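Local coordinates for ferrous iron transport protein B (Legionella pneumophila, PDB 3IBY), which probably takes up ferrous iron across the inner membrane in a GTP-driven process, the chain here being its cytosolic part with the GTP-binding domain, at residues H95-L100 and K245-V250; T103-E108 and S204-E209; P112-L117 and Q159-C164; L82-I87 and F107-P112. One frame throughout, in Å; residues are numbered along the deposited sequence.

Interaction 1. Residues H95-L100 and K245-V250; sequences HLERHL and KIHEIV
Glu97 reaches out from the first turns of helix 96-106 to His247 and Val250 on helix 234-253, in a roughly antiparallel helix pair (141° between the N-to-C directions, axes 9.4 Å apart) that joins the G domain to the long C-terminal helix. With CG anti to the backbone N (chi1 -169°) and the chain extended beyond it, the side chain reaches across Val250 to His247. Its CB lies 3.6 Å from Val250 CG2. CG touches both that methyl and Ile246 CG2, the latter 3.9 Å away. CD comes within 3.7 Å of His247 ND1, and OE2 within 4.1 Å of Val250 CG1. At the tip, OE1 accepts a bent hydrogen bond from His247 ND1 (2.9 Å), met on the syn side of the carboxylate and close to the plane of the imidazole; carboxylate and ring planes stand 52° apart. Tyr243, one turn earlier on the same helix, meets the His247 ring and also touches Glu97. Deeper in, Leu100 CB packs on Ile246 CG2, while Leu96 and Leu100 both turn toward Val250 and continue onto Ile91 of strand 86-92. The buried end of Ile246 closes over the backbone, its CD1 3.5 Å from Leu100 O.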
# COMPACT_ATOMS: atom_id res chain seq x y z
N HIS A 95 6.94 -2.78 -13.29
CA HIS A 95 5.78 -1.91 -13.49
C HIS A 95 5.71 -1.03 -12.31
O HIS A 95 4.66 -0.96 -11.66
CB HIS A 95 4.49 -2.73 -13.62
CG HIS A 95 4.49 -3.65 -14.80
ND1 HIS A 95 4.59 -5.01 -14.66
CD2 HIS A 95 4.48 -3.40 -16.13
CE1 HIS A 95 4.57 -5.58 -15.85
NE2 HIS A 95 4.51 -4.62 -16.76
N LEU A 96 6.83 -0.37 -12.05
CA LEU A 96 7.05 0.45 -10.89
C LEU A 96 6.02 1.56 -10.82
O LEU A 96 5.34 1.70 -9.82
CB LEU A 96 8.46 1.04 -10.94
CG LEU A 96 8.97 1.68 -9.65
CD1 LEU A 96 9.02 0.62 -8.53
CD2 LEU A 96 10.32 2.38 -9.90
N GLU A 97 5.88 2.32 -11.88
CA GLU A 97 5.02 3.48 -11.82
C GLU A 97 3.57 3.13 -11.47
O GLU A 97 2.92 3.86 -10.67
CB GLU A 97 5.07 4.24 -13.12
CG GLU A 97 4.42 5.59 -13.01
CD GLU A 97 4.76 6.50 -14.17
OE1 GLU A 97 4.23 7.64 -14.20
OE2 GLU A 97 5.54 6.09 -15.05
N ARG A 98 3.05 2.04 -12.05
CA ARG A 98 1.67 1.63 -11.72
C ARG A 98 1.65 1.19 -10.26
O ARG A 98 0.79 1.63 -9.47
CB ARG A 98 1.15 0.53 -12.62
CG ARG A 98 -0.15 -0.09 -12.14
CD ARG A 98 -0.86 -1.05 -13.17
NE ARG A 98 -1.64 -2.05 -12.43
CZ ARG A 98 -2.91 -2.43 -12.65
NH1 ARG A 98 -3.63 -1.99 -13.67
NH2 ARG A 98 -3.45 -3.32 -11.83
N HIS A 99 2.63 0.39 -9.87
CA HIS A 99 2.58 -0.31 -8.60
C HIS A 99 2.72 0.63 -7.43
O HIS A 99 2.21 0.34 -6.36
CB HIS A 99 3.62 -1.41 -8.55
CG HIS A 99 3.18 -2.67 -9.21
ND1 HIS A 99 2.36 -2.69 -10.32
CD2 HIS A 99 3.46 -3.97 -8.93
CE1 HIS A 99 2.16 -3.94 -10.70
NE2 HIS A 99 2.81 -4.74 -9.87
N LEU A 100 3.38 1.76 -7.63
CA LEU A 100 3.52 2.76 -6.57
C LEU A 100 2.25 3.59 -6.34
O LEU A 100 2.18 4.41 -5.41
CB LEU A 100 4.65 3.71 -6.94
CG LEU A 100 6.03 3.11 -6.79
CD1 LEU A 100 7.05 4.07 -7.37
CD2 LEU A 100 6.29 2.82 -5.34
N LYS A 245 3.54 12.95 -8.75
CA LYS A 245 4.58 12.73 -7.78
C LYS A 245 5.19 11.37 -8.06
O LYS A 245 6.39 11.15 -7.85
CB LYS A 245 3.99 12.74 -6.36
CG LYS A 245 5.04 12.68 -5.18
CD LYS A 245 6.10 13.83 -5.26
CE LYS A 245 7.18 13.83 -4.13
NZ LYS A 245 8.03 15.07 -4.19
N ILE A 246 4.36 10.44 -8.51
CA ILE A 246 4.84 9.10 -8.68
C ILE A 246 5.64 9.07 -9.96
O ILE A 246 6.70 8.46 -9.98
CB ILE A 246 3.69 8.09 -8.74
CG1 ILE A 246 3.16 7.88 -7.35
CG2 ILE A 246 4.14 6.78 -9.33
CD1 ILE A 246 1.82 7.24 -7.39
N HIS A 247 5.12 9.70 -11.03
CA HIS A 247 5.83 9.82 -12.32
C HIS A 247 7.17 10.50 -12.05
O HIS A 247 8.18 10.07 -12.52
CB HIS A 247 5.03 10.62 -13.35
CG HIS A 247 5.68 10.71 -14.70
ND1 HIS A 247 5.51 9.76 -15.69
CD2 HIS A 247 6.47 11.67 -15.24
CE1 HIS A 247 6.18 10.12 -16.77
NE2 HIS A 247 6.77 11.28 -16.53
N GLU A 248 7.16 11.52 -11.24
CA GLU A 248 8.40 12.19 -10.94
C GLU A 248 9.38 11.26 -10.20
O GLU A 248 10.56 11.26 -10.51
CB GLU A 248 8.14 13.56 -10.25
CG GLU A 248 9.02 13.93 -9.09
CD GLU A 248 8.51 15.18 -8.36
OE1 GLU A 248 9.07 15.47 -7.27
OE2 GLU A 248 7.55 15.85 -8.84
N ILE A 249 8.92 10.44 -9.27
CA ILE A 249 9.83 9.52 -8.58
C ILE A 249 10.40 8.47 -9.52
O ILE A 249 11.56 8.07 -9.39
CB ILE A 249 9.14 8.78 -7.39
CG1 ILE A 249 9.05 9.71 -6.19
CG2 ILE A 249 9.89 7.47 -7.00
CD1 ILE A 249 7.82 9.45 -5.34
N VAL A 250 9.58 8.03 -10.47
CA VAL A 250 9.99 6.98 -11.41
C VAL A 250 11.09 7.53 -12.31
O VAL A 250 12.16 6.92 -12.44
CB VAL A 250 8.78 6.41 -12.21
CG1 VAL A 250 9.25 5.50 -13.29
CG2 VAL A 250 7.82 5.62 -11.28

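Interaction 2. Residues T103-E108 and S204-E209; sequences TSQLFE and SRRLAE
Glu108 and Arg206 meet in a buried salt-bridge network that ties the last turn of helix 96-106 and the residues just after it, in the G domain, to helix 197-209 of the C-terminal helical part. Arg206 NH2 is modelled 2.3 Å from Glu108 OE1, too short to be taken at face value; the pairing is clear but its exact length is doubtful. Carboxylate and guanidinium planes are 17° apart, though OE1 approaches obliquely, neither over the face nor at the edge. OE1 also lies 3.3 Å from Arg205 CB. Arg206 NH1 makes a salt bridge to Glu209 OE2 (2.6 Å) whose hydrogen bond is weak and bent. Arg205 CB covers one face of the Arg206 guanidinium and Gln105 CB and CG the opposite one, CG 3.6 Å from NH1, so the group is sandwiched. A chain bent at chi2 and chi3 folds it back toward helix 96-106.

Further out, Glu108 OE2 forms a salt bridge with Arg242 of helix 234-253, so a third helix shares the charge and the acid is held at both oxygens. Gln105 is fixed by the loop beyond strand 48-54, with OE1 taking the N-H of Leu61 and NE2 bonding Ser60 OG. Arg205 makes a cation-pi contact with Tyr201. Its guanidinium is fixed by an in-plane hydrogen bond from NH1 to Ser204 OG, 2.9 Å long.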
# COMPACT_ATOMS: atom_id res chain seq x y z
N THR A 103 1.11 2.14 -3.31
CA THR A 103 2.10 2.37 -2.27
C THR A 103 1.87 3.69 -1.59
O THR A 103 1.94 3.79 -0.38
CB THR A 103 3.54 2.40 -2.82
OG1 THR A 103 3.87 1.15 -3.45
CG2 THR A 103 4.50 2.61 -1.67
N SER A 104 1.66 4.71 -2.41
CA SER A 104 1.47 6.06 -1.90
C SER A 104 0.21 6.12 -1.06
O SER A 104 0.20 6.80 -0.05
CB SER A 104 1.38 7.06 -3.04
OG SER A 104 0.26 6.78 -3.85
N GLN A 105 -0.84 5.41 -1.49
CA GLN A 105 -2.08 5.30 -0.71
C GLN A 105 -1.83 4.63 0.67
O GLN A 105 -2.31 5.13 1.68
CB GLN A 105 -3.19 4.56 -1.48
CG GLN A 105 -3.70 5.26 -2.73
CD GLN A 105 -4.80 4.46 -3.46
OE1 GLN A 105 -4.85 3.25 -3.33
NE2 GLN A 105 -5.65 5.14 -4.26
N LEU A 106 -1.07 3.54 0.68
CA LEU A 106 -0.68 2.81 1.92
C LEU A 106 0.08 3.66 2.93
O LEU A 106 -0.18 3.58 4.11
CB LEU A 106 0.20 1.64 1.55
CG LEU A 106 -0.35 0.52 0.68
CD1 LEU A 106 0.76 -0.56 0.47
CD2 LEU A 106 -1.61 -0.14 1.27
N PHE A 107 1.06 4.43 2.46
CA PHE A 107 1.78 5.43 3.28
C PHE A 107 0.88 6.42 3.98
O PHE A 107 1.33 7.09 4.88
CB PHE A 107 2.68 6.31 2.40
CG PHE A 107 3.91 5.63 1.89
CD1 PHE A 107 4.14 4.26 2.07
CD2 PHE A 107 4.86 6.38 1.20
CE1 PHE A 107 5.27 3.69 1.62
CE2 PHE A 107 6.00 5.76 0.70
CZ PHE A 107 6.18 4.42 0.93
N GLU A 108 -0.35 6.59 3.51
CA GLU A 108 -1.30 7.50 4.15
C GLU A 108 -2.02 6.82 5.32
O GLU A 108 -2.84 7.45 5.95
CB GLU A 108 -2.32 8.01 3.11
CG GLU A 108 -1.72 8.46 1.75
CD GLU A 108 -2.72 9.14 0.81
OE1 GLU A 108 -3.93 8.86 0.85
OE2 GLU A 108 -2.31 10.00 -0.01
N SER A 204 -9.98 10.80 4.57
CA SER A 204 -10.27 12.00 3.75
C SER A 204 -9.89 11.83 2.27
O SER A 204 -10.68 12.18 1.35
CB SER A 204 -9.58 13.25 4.36
OG SER A 204 -8.20 13.07 4.56
N ARG A 205 -8.68 11.29 2.05
CA ARG A 205 -8.20 11.00 0.70
C ARG A 205 -9.09 9.99 0.01
O ARG A 205 -9.42 10.15 -1.15
CB ARG A 205 -6.76 10.51 0.72
CG ARG A 205 -5.70 11.63 0.72
CD ARG A 205 -5.81 12.50 1.93
NE ARG A 205 -4.97 13.67 1.86
CZ ARG A 205 -5.10 14.72 2.66
NH1 ARG A 205 -6.06 14.76 3.59
NH2 ARG A 205 -4.28 15.74 2.54
N ARG A 206 -9.52 8.97 0.73
CA ARG A 206 -10.39 7.98 0.13
C ARG A 206 -11.75 8.58 -0.28
O ARG A 206 -12.25 8.34 -1.40
CB ARG A 206 -10.54 6.79 1.09
CG ARG A 206 -9.52 5.66 0.89
CD ARG A 206 -8.38 6.01 -0.09
NE ARG A 206 -7.11 6.14 0.61
CZ ARG A 206 -6.04 6.76 0.15
NH1 ARG A 206 -6.02 7.41 -1.01
NH2 ARG A 206 -4.96 6.75 0.90
N LEU A 207 -12.33 9.34 0.63
CA LEU A 207 -13.56 10.07 0.31
C LEU A 207 -13.35 10.92 -0.94
O LEU A 207 -14.14 10.87 -1.87
CB LEU A 207 -13.94 10.96 1.49
CG LEU A 207 -15.02 10.46 2.44
CD1 LEU A 207 -15.15 8.93 2.33
CD2 LEU A 207 -14.74 10.94 3.88
N ALA A 208 -12.26 11.67 -0.94
CA ALA A 208 -11.88 12.53 -2.07
C ALA A 208 -11.84 11.75 -3.35
O ALA A 208 -12.14 12.26 -4.41
CB ALA A 208 -10.54 13.16 -1.81
N GLU A 209 -11.46 10.49 -3.26
CA GLU A 209 -11.38 9.67 -4.45
C GLU A 209 -12.71 9.08 -4.81
O GLU A 209 -12.87 8.56 -5.92
CB GLU A 209 -10.36 8.58 -4.26
CG GLU A 209 -8.93 9.19 -4.16
CD GLU A 209 -7.90 8.19 -3.67
OE1 GLU A 209 -8.14 6.97 -3.79
OE2 GLU A 209 -6.85 8.66 -3.16

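Interaction 3. Residues P112-L117 and Q159-C164; sequences PVVVAL and QSLLHC
Cys164 SG sits over one face of the peptide linking Val113 and Val114, 3.9 Å from Val113 C. The setting is the three-layered P-loop GTPase fold: helix 154-162 packs across strand 113-118 of the central sheet, and the chain leaving that helix carries Cys164. The pyrrolidine of Pro112, a puckered ring, is met at CB, with Cys164 SG and the backbone O of Cys164 each 3.5 Å from that carbon; the neighbouring CG lies 3.8 Å from the same O. With SG anti to the backbone N (chi1 -173°), the thiol is directed at the strand, and in addition it touches Cys86 of the adjoining strand 86-92.

Strand 113-118 lies between 86-92 and 143-145, both parallel to it. Farther along, Val114 is the residue that faces the helix, and its two methyls divide the work. CG1, lodged between the backbone N and the carbonyl carbon, meets Leu161 CD2 at 4.2 Å, the two side chains crossing at about a right angle. CG2 instead approaches the hydroxyl of Ser160, which makes a weak hydrogen bond to Ser142 OG in the loop before strand 143-145. Leu161 also touches Phe43 of strand 37-45. Van der Waals contacts alone join the two segments, and the backbone bonds at the helix end, such as Cys164 N to Leu161 O at 3.3 Å, are weak.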
# COMPACT_ATOMS: atom_id res chain seq x y z
N PRO A 112 3.59 1.32 9.65
CA PRO A 112 4.90 0.94 9.05
C PRO A 112 4.81 0.16 7.74
O PRO A 112 4.03 -0.79 7.65
CB PRO A 112 5.53 0.01 10.09
CG PRO A 112 4.90 0.39 11.40
CD PRO A 112 3.48 0.88 11.04
N VAL A 113 5.60 0.53 6.74
CA VAL A 113 5.65 -0.18 5.48
C VAL A 113 7.09 -0.43 5.14
O VAL A 113 7.94 0.40 5.41
CB VAL A 113 4.99 0.58 4.29
CG1 VAL A 113 4.97 -0.26 3.03
CG2 VAL A 113 3.59 1.01 4.64
N VAL A 114 7.34 -1.61 4.57
CA VAL A 114 8.62 -2.00 4.00
C VAL A 114 8.24 -2.40 2.55
O VAL A 114 7.20 -3.02 2.34
CB VAL A 114 9.20 -3.21 4.78
CG1 VAL A 114 8.15 -4.30 4.86
CG2 VAL A 114 10.43 -3.75 4.10
N VAL A 115 9.06 -2.02 1.56
CA VAL A 115 8.80 -2.38 0.18
C VAL A 115 9.69 -3.55 -0.19
O VAL A 115 10.88 -3.55 0.11
CB VAL A 115 9.05 -1.23 -0.75
CG1 VAL A 115 8.93 -1.69 -2.19
CG2 VAL A 115 8.05 -0.17 -0.49
N ALA A 116 9.06 -4.57 -0.77
CA ALA A 116 9.74 -5.77 -1.33
C ALA A 116 9.72 -5.59 -2.83
O ALA A 116 8.65 -5.62 -3.42
CB ALA A 116 8.99 -7.02 -0.98
N LEU A 117 10.88 -5.35 -3.44
CA LEU A 117 10.96 -4.91 -4.85
C LEU A 117 11.28 -6.16 -5.60
O LEU A 117 12.42 -6.59 -5.65
CB LEU A 117 12.04 -3.86 -4.99
CG LEU A 117 12.00 -2.72 -6.02
CD1 LEU A 117 13.41 -2.59 -6.55
CD2 LEU A 117 10.99 -2.91 -7.14
N GLN A 159 14.99 -9.61 7.76
CA GLN A 159 15.71 -8.77 8.70
C GLN A 159 15.03 -7.40 8.84
O GLN A 159 14.69 -6.97 9.93
CB GLN A 159 17.16 -8.62 8.27
CG GLN A 159 18.13 -8.78 9.41
CD GLN A 159 18.01 -10.14 10.06
OE1 GLN A 159 17.82 -11.15 9.37
NE2 GLN A 159 18.07 -10.18 11.40
N SER A 160 14.78 -6.75 7.71
CA SER A 160 14.08 -5.48 7.69
C SER A 160 12.69 -5.51 8.38
O SER A 160 12.20 -4.47 8.82
CB SER A 160 13.92 -5.06 6.24
OG SER A 160 13.55 -3.71 6.15
N LEU A 161 12.06 -6.68 8.48
CA LEU A 161 10.81 -6.80 9.23
C LEU A 161 10.91 -6.52 10.69
O LEU A 161 10.01 -5.93 11.25
CB LEU A 161 10.26 -8.19 9.14
CG LEU A 161 9.41 -8.40 7.93
CD1 LEU A 161 8.77 -9.74 8.15
CD2 LEU A 161 8.39 -7.28 7.78
N LEU A 162 11.97 -6.98 11.31
CA LEU A 162 12.20 -6.73 12.72
C LEU A 162 12.41 -5.25 13.06
O LEU A 162 12.23 -4.85 14.20
CB LEU A 162 13.42 -7.52 13.20
CG LEU A 162 13.26 -9.03 13.26
CD1 LEU A 162 14.59 -9.65 13.62
CD2 LEU A 162 12.19 -9.41 14.26
N HIS A 163 12.83 -4.44 12.09
CA HIS A 163 13.07 -3.01 12.33
C HIS A 163 12.04 -2.16 11.56
O HIS A 163 12.33 -1.03 11.16
CB HIS A 163 14.50 -2.62 11.94
CG HIS A 163 15.51 -3.67 12.26
ND1 HIS A 163 15.73 -4.13 13.54
CD2 HIS A 163 16.36 -4.36 11.46
CE1 HIS A 163 16.69 -5.04 13.52
NE2 HIS A 163 17.08 -5.21 12.28
N CYS A 164 10.85 -2.71 11.35
CA CYS A 164 9.80 -2.01 10.65
C CYS A 164 8.79 -1.57 11.68
O CYS A 164 7.68 -2.12 11.75
CB CYS A 164 9.13 -2.91 9.63
SG CYS A 164 7.93 -2.05 8.58

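Interaction 4. Residues L82-I87 and F107-P112; sequences LEYDCI and FELGKP
Tyr84, Cys86 and Ile87 form the tight part of this contact with Leu109, Pro112 and the aliphatic chain of Lys111. Ile87 N donates to Pro112 O over 2.7 Å, nearly straight at 160°, which starts the parallel pairing of strands 86-92 and 113-118. Beside it Cys86 CB rests 3.7 Å from Pro112 CB, and Asp85 O lies 3.3 Å from Pro112 CG. Ile87 CD1 packs on Leu109 CD1 at 3.8 Å; Leu109 CD1 also reaches Tyr84 OH, whose hydrogen bond goes to Val79 O. Bent at chi2 and chi4, the Lys111 chain lies over one face of the Tyr84 ring, CG 3.4 Å from CE2, with CE forming a CH-pi contact.

On the solvent side is the amine of Lys111. NZ turns to Tyr84 O, 2.6 Å away and nearly in line with the carbonyl; from the ring centroid it stands 5.0 Å off, a cation-pi approach. Asp85, exposed on the rim, is spoken for elsewhere: its OD2 accepts from His3 N, and OD1 stays 5.4 Å from Lys111 NZ.

The contact closes the beta-alpha-beta crossover from strand 86-92 through helix 96-106 to strand 113-118, with His3 and Leu5 of strand 3-8 touching Tyr84 and Tyr202 of helix 197-209 against Leu109.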
# COMPACT_ATOMS: atom_id res chain seq x y z
N LEU A 82 -8.32 -4.74 10.33
CA LEU A 82 -7.46 -5.69 11.00
C LEU A 82 -6.48 -4.99 11.94
O LEU A 82 -6.15 -3.81 11.82
CB LEU A 82 -6.69 -6.58 10.00
CG LEU A 82 -7.45 -7.61 9.11
CD1 LEU A 82 -6.49 -8.17 8.08
CD2 LEU A 82 -8.23 -8.79 9.87
N GLU A 83 -6.01 -5.79 12.87
CA GLU A 83 -5.00 -5.40 13.78
C GLU A 83 -3.72 -5.89 13.23
O GLU A 83 -3.45 -7.06 13.31
CB GLU A 83 -5.27 -6.13 15.06
CG GLU A 83 -6.43 -5.60 15.78
CD GLU A 83 -6.09 -4.32 16.50
OE1 GLU A 83 -5.03 -4.32 17.17
OE2 GLU A 83 -6.87 -3.33 16.40
N TYR A 84 -2.89 -5.00 12.72
CA TYR A 84 -1.61 -5.35 12.17
C TYR A 84 -0.53 -4.33 12.56
O TYR A 84 -0.83 -3.15 12.78
CB TYR A 84 -1.75 -5.43 10.65
CG TYR A 84 -2.22 -4.17 9.94
CD1 TYR A 84 -3.59 -3.89 9.77
CD2 TYR A 84 -1.31 -3.26 9.41
CE1 TYR A 84 -4.02 -2.74 9.10
CE2 TYR A 84 -1.73 -2.12 8.75
CZ TYR A 84 -3.08 -1.86 8.61
OH TYR A 84 -3.47 -0.72 7.95
N ASP A 85 0.71 -4.78 12.62
CA ASP A 85 1.81 -3.97 13.09
C ASP A 85 2.55 -3.35 11.93
O ASP A 85 3.10 -2.26 12.07
CB ASP A 85 2.79 -4.81 13.94
CG ASP A 85 2.13 -5.41 15.15
OD1 ASP A 85 1.58 -4.62 15.95
OD2 ASP A 85 2.13 -6.67 15.27
N CYS A 86 2.59 -4.03 10.80
CA CYS A 86 3.24 -3.40 9.62
C CYS A 86 2.75 -3.97 8.29
O CYS A 86 2.05 -4.99 8.28
CB CYS A 86 4.74 -3.59 9.72
SG CYS A 86 5.07 -5.31 9.82
N ILE A 87 3.12 -3.30 7.19
CA ILE A 87 2.79 -3.78 5.83
C ILE A 87 4.02 -4.08 5.02
O ILE A 87 5.00 -3.32 5.04
CB ILE A 87 1.97 -2.75 5.03
CG1 ILE A 87 0.61 -2.52 5.70
CG2 ILE A 87 1.75 -3.20 3.60
CD1 ILE A 87 0.14 -1.03 5.57
N PHE A 107 1.06 4.43 2.46
CA PHE A 107 1.78 5.43 3.28
C PHE A 107 0.88 6.42 3.98
O PHE A 107 1.33 7.09 4.88
CB PHE A 107 2.68 6.31 2.40
CG PHE A 107 3.91 5.63 1.89
CD1 PHE A 107 4.14 4.26 2.07
CD2 PHE A 107 4.86 6.38 1.20
CE1 PHE A 107 5.27 3.69 1.62
CE2 PHE A 107 6.00 5.76 0.70
CZ PHE A 107 6.18 4.42 0.93
N GLU A 108 -0.35 6.59 3.51
CA GLU A 108 -1.30 7.50 4.15
C GLU A 108 -2.02 6.82 5.32
O GLU A 108 -2.84 7.45 5.95
CB GLU A 108 -2.32 8.01 3.11
CG GLU A 108 -1.72 8.46 1.75
CD GLU A 108 -2.72 9.14 0.81
OE1 GLU A 108 -3.93 8.86 0.85
OE2 GLU A 108 -2.31 10.00 -0.01
N LEU A 109 -1.75 5.54 5.60
CA LEU A 109 -2.30 4.89 6.81
C LEU A 109 -1.53 5.26 8.11
O LEU A 109 -2.04 5.15 9.21
CB LEU A 109 -2.28 3.36 6.66
CG LEU A 109 -3.23 2.80 5.61
CD1 LEU A 109 -2.75 1.43 5.11
CD2 LEU A 109 -4.67 2.72 6.13
N GLY A 110 -0.29 5.67 8.00
CA GLY A 110 0.50 5.91 9.19
C GLY A 110 0.91 4.64 9.90
O GLY A 110 1.25 4.66 11.07
N LYS A 111 0.89 3.53 9.19
CA LYS A 111 1.32 2.28 9.74
C LYS A 111 2.64 2.03 9.01
O LYS A 111 2.78 2.46 7.86
CB LYS A 111 0.28 1.19 9.38
CG LYS A 111 -0.14 0.29 10.56
CD LYS A 111 -1.53 0.61 11.08
CE LYS A 111 -1.84 -0.18 12.34
NZ LYS A 111 -0.60 -0.56 13.08
N PRO A 112 3.59 1.32 9.65
CA PRO A 112 4.90 0.94 9.05
C PRO A 112 4.81 0.16 7.74
O PRO A 112 4.03 -0.79 7.65
CB PRO A 112 5.53 0.01 10.09
CG PRO A 112 4.90 0.39 11.40
CD PRO A 112 3.48 0.88 11.04

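Helix 96-106 connects the set: interaction 1 uses its start, interaction 2 its end, and the two meet where Ile246 CD1 lies 3.9 Å from Ser104 OG. Interaction 4 takes over in the loop that follows; its segment overlaps that of interaction 2 at Phe107 and Glu108, and Leu106 CD1 to Ile87 CG2 (4.2 Å) ties the two contacts. It then passes Pro112 on to interaction 3, centred 12 Å away, with the bond Val114 N to Ile87 O (2.9 Å) probably joining the two strands. Interactions 1 and 2 dock C-terminal helices onto the G domain, whereas 3 and 4 lie within it. The predicted GTP site is close by: Leu100 and Gln105 side chains are each about 8 Å from that of Asn9.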